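Local coordinates for cell division protein FtsI/penicillin binding protein 2 (Legionella pneumophila subsp. pneumophila ATCC 43290, PDB 4ZTK) that probably cross-links peptidoglycan as a penicillin-binding D,D-transpeptidase that builds the cell wall during cell division, at residues Gln26-Gln31 / Ile46-Pro51; Tyr274-Val279 / Arg304-Asp309. One frame throughout, in Å; residues are numbered along the deposited sequence.

Both contacts press a helix onto one face of the five-stranded antiparallel sheet of the transpeptidase domain, and their centres lie about 7 Å apart. Contact 1 sets helix 22-38 on strand 43-49; contact 2 sets helix 295-310 on strand 274-281, the next strand in the sheet. In sequence they follow in series, contact 1 near the start of the modelled chain and contact 2 bringing in its last helix, so the first and last helices of the modelled chain lie side by side. Backbone pairing of Ala-47 with Leu-277 and of Ala-49 with Val-275 ties the strands, while Val-306 reaches Gln-31, Ile-46 and Ile-48, merging both contacts into one apolar layer.

Contact 1. Residues Gln26-Gln31 / Ile46-Pro51; sequences QIVEKQ and IAIADP
Val-28 faces the strand from helix 26-31 and drives its CG1 methyl between two isoleucines. That methyl lies 3.7 Å from CG2 of Ile-46 and equally 3.7 Å from CG1 of Ile-48, two residues further on and on the same face of the sheet. In the valine, CG1 stands anti to the carbonyl carbon (chi1 -63°), which turns this branch to the strand. Short and beta-branched, it suits a helix lying close over a sheet: the CA atoms of Val-28 and Ile-46 are 6.3 Å apart. Ile-46 offers two branches, CG2 to the valine and CD1 to the helix one turn on, where it meets CB of Gln-31 at 4.1 Å.

Here the packing thins. Gln-31 lends its aliphatic root, then bends at chi2 (-68°) and carries its amide away from the strand, toward Asp-309 of helix 295-310. Glu-29 and Lys-30 lie on the solvent side, where charged chains are at home. The short axes of 26-31 and 46-49 run nearly antiparallel (159°), 8.8 Å apart at closest approach, the helix-on-sheet layering of the penicillin-binding transpeptidase and beta-lactamase fold.

Contact 2. Residues Tyr274-Val279 / Arg304-Asp309; sequences YVLLVV and RNVAMD
Leu-276 projects from strand 274-279 onto helix 304-309, part of the C-terminal helix that covers one face of the central antiparallel sheet in the penicillin-binding transpeptidase fold. No hydrogen bond crosses between the segments; the contact is a small, buried apolar seam.

Along the helix, Arg-304 comes first, its CB directed away from the strand and its long chain stretched outward, a natural place for a charge at the partly exposed edge. Asn-305, also partly exposed, is a polar residue set aside from the apolar seam. Val-306 makes the closest approach to the strand within this segment. Its CG1 stands anti to the backbone N (chi1 171°), which brings that branch to the leucine, and the compact, branched residue sits where strands 43-49 and 274-281 and helix 22-38 come together. Ala-307 follows, and its small side chain is consistent with the leucine's close approach to the main chain: CD2 of Leu-276 is 4.1 Å from the backbone N of Ala-307. The exposed selenomethionine Met-308 takes no part, and Asp-309, at the end of the segment, faces helix 22-38, touching Ile-27.

On the strand side, Leu-276 and the flanking Tyr-274 and Val-278 belong to the helix-covered face. Val-275 and Leu-277 pack against helix 189-200 on the other face. The leucine and valine side chains run past one another in opposite directions, and their closest atoms are CD2 of Leu-276 and CG1 of Val-306, 3.6 Å apart.

Contact 1. Residues Gln26-Gln31 / Ile46-Pro51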
loop_
_atom_site.group_PDB
_atom_site.type_symbol
_atom_site.label_atom_id
_atom_site.label_comp_id
_atom_site.label_asym_id
_atom_site.label_seq_id
_atom_site.Cartn_x
_atom_site.Cartn_y
_atom_site.Cartn_z
ATOM N N GLN A 26 -5.866 14.480 -14.050
ATOM C CA GLN A 26 -5.137 15.738 -14.074
ATOM C C GLN A 26 -4.518 16.051 -12.712
ATOM O O GLN A 26 -3.396 16.546 -12.631
ATOM C CB GLN A 26 -6.061 16.865 -14.530
ATOM C CG GLN A 26 -5.364 18.184 -14.724
ATOM C CD GLN A 26 -6.087 19.082 -15.706
ATOM O OE1 GLN A 26 -6.316 18.709 -16.860
ATOM N NE2 GLN A 26 -6.457 20.271 -15.251
ATOM N N ILE A 27 -5.252 15.749 -11.647
ATOM C CA ILE A 27 -4.732 15.893 -10.289
ATOM C C ILE A 27 -3.458 15.076 -10.066
ATOM O O ILE A 27 -2.440 15.609 -9.625
ATOM C CB ILE A 27 -5.780 15.486 -9.238
ATOM C CG1 ILE A 27 -6.927 16.498 -9.220
ATOM C CG2 ILE A 27 -5.135 15.361 -7.854
ATOM C CD1 ILE A 27 -8.069 16.119 -8.290
ATOM N N VAL A 28 -3.500 13.787 -10.381
ATOM C CA VAL A 28 -2.345 12.936 -10.101
ATOM C C VAL A 28 -1.178 13.270 -11.029
ATOM O O VAL A 28 -0.013 13.132 -10.655
ATOM C CB VAL A 28 -2.698 11.432 -10.150
ATOM C CG1 VAL A 28 -3.705 11.102 -9.063
ATOM C CG2 VAL A 28 -3.238 11.032 -11.526
ATOM N N GLU A 29 -1.501 13.730 -12.232
ATOM C CA GLU A 29 -0.484 14.167 -13.181
ATOM C C GLU A 29 0.335 15.341 -12.655
ATOM O O GLU A 29 1.551 15.326 -12.757
ATOM C CB GLU A 29 -1.111 14.508 -14.535
ATOM C CG GLU A 29 -1.340 13.295 -15.419
ATOM C CD GLU A 29 -2.154 13.620 -16.657
ATOM O OE1 GLU A 29 -2.779 14.701 -16.688
ATOM O OE2 GLU A 29 -2.168 12.797 -17.598
ATOM N N LYS A 30 -0.327 16.345 -12.085
ATOM C CA LYS A 30 0.375 17.483 -11.489
ATOM C C LYS A 30 1.194 17.072 -10.267
ATOM O O LYS A 30 2.309 17.555 -10.064
ATOM C CB LYS A 30 -0.608 18.577 -11.065
ATOM C CG LYS A 30 -1.428 19.152 -12.190
ATOM C CD LYS A 30 -2.309 20.298 -11.714
ATOM C CE LYS A 30 -3.349 19.825 -10.710
ATOM N NZ LYS A 30 -4.242 20.940 -10.284
ATOM N N GLN A 31 0.626 16.200 -9.443
ATOM C CA GLN A 31 1.239 15.860 -8.163
ATOM C C GLN A 31 2.468 14.961 -8.285
ATOM O O GLN A 31 3.481 15.211 -7.632
ATOM C CB GLN A 31 0.214 15.230 -7.214
ATOM C CG GLN A 31 -0.916 16.161 -6.787
ATOM C CD GLN A 31 -0.447 17.300 -5.893
ATOM O OE1 GLN A 31 0.697 17.320 -5.431
ATOM N NE2 GLN A 31 -1.336 18.256 -5.644
ATOM N N ILE A 46 1.474 7.467 -9.200
ATOM C CA ILE A 46 0.294 7.543 -8.352
ATOM C C ILE A 46 -0.882 6.873 -9.051
ATOM O O ILE A 46 -1.124 7.096 -10.240
ATOM C CB ILE A 46 -0.100 8.995 -8.038
ATOM C CG1 ILE A 46 1.039 9.721 -7.325
ATOM C CG2 ILE A 46 -1.356 9.027 -7.182
ATOM C CD1 ILE A 46 0.770 11.195 -7.131
ATOM N N ALA A 47 -1.616 6.056 -8.310
ATOM C CA ALA A 47 -2.820 5.440 -8.843
ATOM C C ALA A 47 -3.991 5.671 -7.901
ATOM O O ALA A 47 -3.819 5.703 -6.679
ATOM C CB ALA A 47 -2.603 3.951 -9.088
ATOM N N ILE A 48 -5.170 5.864 -8.480
ATOM C CA ILE A 48 -6.405 5.993 -7.718
ATOM C C ILE A 48 -7.364 4.910 -8.185
ATOM O O ILE A 48 -7.427 4.610 -9.368
ATOM C CB ILE A 48 -7.090 7.353 -7.947
ATOM C CG1 ILE A 48 -6.070 8.496 -7.949
ATOM C CG2 ILE A 48 -8.191 7.579 -6.915
ATOM C CD1 ILE A 48 -5.423 8.741 -6.642
ATOM N N ALA A 49 -8.097 4.315 -7.252
ATOM C CA ALA A 49 -9.073 3.294 -7.596
ATOM C C ALA A 49 -10.390 3.562 -6.884
ATOM O O ALA A 49 -10.425 4.194 -5.827
ATOM C CB ALA A 49 -8.553 1.896 -7.237
ATOM N N ASP A 50 -11.472 3.071 -7.474
ATOM C CA ASP A 50 -12.805 3.218 -6.906
ATOM C C ASP A 50 -13.083 2.089 -5.910
ATOM O O ASP A 50 -13.014 0.914 -6.263
ATOM C CB ASP A 50 -13.849 3.237 -8.032
ATOM C CG ASP A 50 -15.250 2.974 -7.533
ATOM O OD1 ASP A 50 -15.865 3.898 -6.960
ATOM O OD2 ASP A 50 -15.739 1.841 -7.719
ATOM N N PRO A 51 -13.387 2.448 -4.651
ATOM C CA PRO A 51 -13.608 1.476 -3.571
ATOM C C PRO A 51 -14.697 0.430 -3.847
ATOM O O PRO A 51 -14.615 -0.661 -3.296
ATOM C CB PRO A 51 -14.023 2.355 -2.389
ATOM C CG PRO A 51 -13.429 3.685 -2.681
ATOM C CD PRO A 51 -13.490 3.836 -4.171
#

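Contact 2. Residues Tyr274-Val279 / Arg304-Asp309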
loop_
_atom_site.group_PDB
_atom_site.type_symbol
_atom_site.label_atom_id
_atom_site.label_comp_id
_atom_site.label_asym_id
_atom_site.label_seq_id
_atom_site.Cartn_x
_atom_site.Cartn_y
_atom_site.Cartn_z
ATOM N N TYR A 274 -12.095 7.212 -2.313
ATOM C CA TYR A 274 -10.955 6.941 -3.180
ATOM C C TYR A 274 -9.962 6.005 -2.512
ATOM O O TYR A 274 -9.730 6.086 -1.311
ATOM C CB TYR A 274 -10.239 8.241 -3.566
ATOM C CG TYR A 274 -11.142 9.287 -4.174
ATOM C CD1 TYR A 274 -11.577 9.176 -5.483
ATOM C CD2 TYR A 274 -11.557 10.385 -3.433
ATOM C CE1 TYR A 274 -12.409 10.134 -6.045
ATOM C CE2 TYR A 274 -12.383 11.345 -3.982
ATOM C CZ TYR A 274 -12.807 11.215 -5.290
ATOM O OH TYR A 274 -13.634 12.170 -5.838
ATOM N N VAL A 275 -9.376 5.117 -3.304
ATOM C CA VAL A 275 -8.239 4.336 -2.859
ATOM C C VAL A 275 -7.037 4.916 -3.579
ATOM O O VAL A 275 -7.102 5.185 -4.780
ATOM C CB VAL A 275 -8.386 2.848 -3.228
ATOM C CG1 VAL A 275 -7.296 2.026 -2.549
ATOM C CG2 VAL A 275 -9.772 2.333 -2.851
ATOM N N LEU A 276 -5.946 5.132 -2.851
ATOM C CA LEU A 276 -4.759 5.734 -3.447
ATOM C C LEU A 276 -3.517 4.927 -3.125
ATOM O O LEU A 276 -3.391 4.374 -2.034
ATOM C CB LEU A 276 -4.550 7.166 -2.943
ATOM C CG LEU A 276 -5.673 8.196 -3.048
ATOM C CD1 LEU A 276 -6.671 8.048 -1.909
ATOM C CD2 LEU A 276 -5.077 9.586 -3.055
ATOM N N LEU A 277 -2.598 4.888 -4.083
ATOM C CA LEU A 277 -1.296 4.264 -3.908
ATOM C C LEU A 277 -0.252 5.186 -4.513
ATOM O O LEU A 277 -0.376 5.613 -5.669
ATOM C CB LEU A 277 -1.257 2.894 -4.585
ATOM C CG LEU A 277 0.092 2.163 -4.593
ATOM C CD1 LEU A 277 0.652 2.020 -3.182
ATOM C CD2 LEU A 277 -0.038 0.789 -5.252
ATOM N N VAL A 278 0.765 5.510 -3.724
ATOM C CA VAL A 278 1.861 6.355 -4.178
ATOM C C VAL A 278 3.168 5.591 -4.030
ATOM O O VAL A 278 3.443 5.024 -2.970
ATOM C CB VAL A 278 1.963 7.650 -3.342
ATOM C CG1 VAL A 278 3.189 8.445 -3.744
ATOM C CG2 VAL A 278 0.704 8.491 -3.491
ATOM N N VAL A 279 3.967 5.564 -5.089
ATOM C CA VAL A 279 5.288 4.952 -5.021
ATOM C C VAL A 279 6.324 5.881 -5.630
ATOM O O VAL A 279 6.169 6.345 -6.759
ATOM C CB VAL A 279 5.334 3.579 -5.736
ATOM C CG1 VAL A 279 6.761 3.035 -5.763
ATOM C CG2 VAL A 279 4.408 2.596 -5.049
ATOM N N ARG A 304 -1.423 12.803 0.725
ATOM C CA ARG A 304 -2.197 13.872 1.352
ATOM C C ARG A 304 -2.628 14.947 0.352
ATOM O O ARG A 304 -3.788 15.362 0.337
ATOM C CB ARG A 304 -1.394 14.517 2.480
ATOM C CG ARG A 304 -2.121 15.666 3.180
ATOM C CD ARG A 304 -1.182 16.455 4.080
ATOM N NE ARG A 304 -1.893 17.457 4.867
ATOM C CZ ARG A 304 -1.346 18.581 5.321
ATOM N NH1 ARG A 304 -0.075 18.861 5.059
ATOM N NH2 ARG A 304 -2.072 19.432 6.035
ATOM N N ASN A 305 -1.692 15.394 -0.479
ATOM C CA ASN A 305 -1.989 16.453 -1.442
ATOM C C ASN A 305 -3.015 16.017 -2.481
ATOM O O ASN A 305 -3.902 16.783 -2.839
ATOM C CB ASN A 305 -0.712 16.958 -2.123
ATOM C CG ASN A 305 0.238 17.633 -1.150
ATOM O OD1 ASN A 305 -0.182 18.166 -0.122
ATOM N ND2 ASN A 305 1.527 17.613 -1.471
ATOM N N VAL A 306 -2.888 14.786 -2.967
ATOM C CA VAL A 306 -3.848 14.267 -3.935
ATOM C C VAL A 306 -5.223 14.134 -3.287
ATOM O O VAL A 306 -6.234 14.537 -3.861
ATOM C CB VAL A 306 -3.405 12.905 -4.502
ATOM C CG1 VAL A 306 -4.515 12.288 -5.339
ATOM C CG2 VAL A 306 -2.139 13.069 -5.327
ATOM N N ALA A 307 -5.241 13.577 -2.079
ATOM C CA ALA A 307 -6.471 13.400 -1.315
ATOM C C ALA A 307 -7.200 14.715 -1.073
ATOM O O ALA A 307 -8.418 14.788 -1.207
ATOM C CB ALA A 307 -6.178 12.706 0.009
HETATM N N MSE A 308 -6.460 15.756 -0.713
HETATM C CA MSE A 308 -7.084 17.056 -0.490
HETATM C C MSE A 308 -7.642 17.644 -1.782
HETATM O O MSE A 308 -8.712 18.247 -1.780
HETATM C CB MSE A 308 -6.121 18.024 0.196
HETATM C CG MSE A 308 -5.978 17.744 1.684
HETATM SE SE MSE A 308 -4.622 18.810 2.565
HETATM C CE MSE A 308 -5.373 20.587 2.239
ATOM N N ASP A 309 -6.925 17.445 -2.884
ATOM C CA ASP A 309 -7.404 17.868 -4.200
ATOM C C ASP A 309 -8.668 17.115 -4.602
ATOM O O ASP A 309 -9.620 17.708 -5.102
ATOM C CB ASP A 309 -6.328 17.640 -5.264
ATOM C CG ASP A 309 -5.306 18.754 -5.314
ATOM O OD1 ASP A 309 -5.239 19.547 -4.352
ATOM O OD2 ASP A 309 -4.564 18.832 -6.319
#